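Local coordinates for saframycin Mx1 synthetase B (Legionella pneumophila subsp. pneumophila, PDB 3KXW), which is a fatty acid AMP ligase by name, a member of the ANL clan with an AMP-binding domain, at residues V117-I122 against I143-L148. Residues are numbered along the deposited sequence; the frame is centred on the assembly and turned at random.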
# COMPACT_ATOMS: atom_id res chain seq x y z
N VAL A 117 -3.64 19.50 15.55
CA VAL A 117 -3.54 20.22 16.82
C VAL A 117 -2.60 19.53 17.79
O VAL A 117 -2.03 20.19 18.65
CB VAL A 117 -4.92 20.44 17.50
CG1 VAL A 117 -5.76 21.38 16.66
CG2 VAL A 117 -5.65 19.10 17.80
N ILE A 118 -2.44 18.22 17.62
CA ILE A 118 -1.62 17.37 18.50
C ILE A 118 -0.97 16.30 17.64
O ILE A 118 -1.53 15.91 16.62
CB ILE A 118 -2.47 16.67 19.56
CG1 ILE A 118 -3.03 17.67 20.55
CG2 ILE A 118 -1.67 15.62 20.32
CD1 ILE A 118 -1.96 18.34 21.39
N VAL A 119 0.24 15.87 18.00
CA VAL A 119 0.83 14.68 17.41
C VAL A 119 1.10 13.65 18.51
O VAL A 119 1.59 13.98 19.58
CB VAL A 119 2.11 14.98 16.55
CG1 VAL A 119 3.15 15.75 17.36
CG2 VAL A 119 2.71 13.70 15.99
N LEU A 120 0.71 12.40 18.25
CA LEU A 120 1.02 11.28 19.12
C LEU A 120 2.17 10.47 18.56
O LEU A 120 2.27 10.25 17.35
CB LEU A 120 -0.21 10.37 19.31
CG LEU A 120 -1.45 11.14 19.80
CD1 LEU A 120 -2.63 10.20 19.94
CD2 LEU A 120 -1.20 11.86 21.14
N MSE A 121 3.06 10.02 19.43
CA MSE A 121 4.14 9.15 18.99
C MSE A 121 4.65 8.42 20.21
O MSE A 121 4.28 8.78 21.31
CB MSE A 121 5.27 9.99 18.36
CG MSE A 121 5.97 10.92 19.36
SE MSE A 121 7.29 12.06 18.45
CE MSE A 121 6.08 13.30 17.50
N ILE A 122 5.52 7.42 20.05
CA ILE A 122 6.06 6.76 21.25
C ILE A 122 7.16 7.59 21.93
O ILE A 122 7.79 8.43 21.30
CB ILE A 122 6.56 5.33 20.99
CG1 ILE A 122 7.83 5.35 20.13
CG2 ILE A 122 5.45 4.46 20.39
CD1 ILE A 122 8.49 4.00 20.01
N ILE A 143 4.11 21.26 16.28
CA ILE A 143 2.86 20.68 16.78
C ILE A 143 3.10 20.09 18.16
O ILE A 143 4.03 19.30 18.33
CB ILE A 143 2.34 19.53 15.88
CG1 ILE A 143 2.37 19.92 14.40
CG2 ILE A 143 0.94 19.12 16.32
CD1 ILE A 143 1.60 21.20 14.12
N PRO A 144 2.27 20.45 19.15
CA PRO A 144 2.46 19.86 20.47
C PRO A 144 2.41 18.33 20.41
O PRO A 144 1.52 17.76 19.77
CB PRO A 144 1.27 20.39 21.28
CG PRO A 144 0.93 21.69 20.62
CD PRO A 144 1.23 21.49 19.15
N ALA A 145 3.37 17.69 21.06
CA ALA A 145 3.54 16.25 20.97
C ALA A 145 3.25 15.59 22.31
O ALA A 145 3.42 16.21 23.37
CB ALA A 145 4.95 15.90 20.46
N ILE A 146 2.76 14.36 22.26
CA ILE A 146 2.43 13.60 23.46
C ILE A 146 2.90 12.17 23.27
O ILE A 146 2.59 11.53 22.25
CB ILE A 146 0.92 13.58 23.74
CG1 ILE A 146 0.38 14.98 23.96
CG2 ILE A 146 0.60 12.68 24.98
CD1 ILE A 146 -1.14 15.01 24.18
N ALA A 147 3.67 11.68 24.23
CA ALA A 147 4.12 10.29 24.20
C ALA A 147 2.98 9.36 24.57
O ALA A 147 2.34 9.53 25.61
CB ALA A 147 5.27 10.11 25.18
N LEU A 148 2.74 8.35 23.75
CA LEU A 148 1.61 7.47 24.00
C LEU A 148 1.76 6.76 25.35
O LEU A 148 0.77 6.58 26.07
CB LEU A 148 1.38 6.47 22.85
CG LEU A 148 -0.08 6.02 22.65
CD1 LEU A 148 -0.99 7.12 22.08
CD2 LEU A 148 -0.15 4.76 21.78
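V119 and M121 of strand 118-121 zip in parallel onto strand 143-147 through a ladder of backbone hydrogen bonds, V119 N to P144 O, I146 N to V119 O and M121 N to I146 O, with a last one from L148 N, just beyond the strand, to M121 O; the short strand axes make an angle of 31°. P144 lacks an N-H, but P144 O accepts V119 N in its carbonyl plane at 2.9 Å. On one face V119 places CG1 between its backbone N and carbonyl carbon (chi1 55°), where V119 CG1 lies 3.6 Å from A145 CB. The small methyl of A145 also takes M121, a selenomethionine whose bend at chi3 (72°) brings M121 CE within 4.1 Å of A145 CB. L120 and I146 point to the other face, side by side, with L120 CD2 3.8 Å from I146 CB. Near the strand starts, I146 CD1 reaches I118 CG2, and the I118 side chain crosses P144 at about a right angle. Farther along, L120 CD1 meets L148 CD1. The strands are parallel neighbours in a mixed five-stranded sheet; helix 123-129, on the chain between them, touches M121 and A147. Four backbone bonds thus fix the register, while purely apolar side chains, several beta-branched, add dispersion and hydrophobic packing.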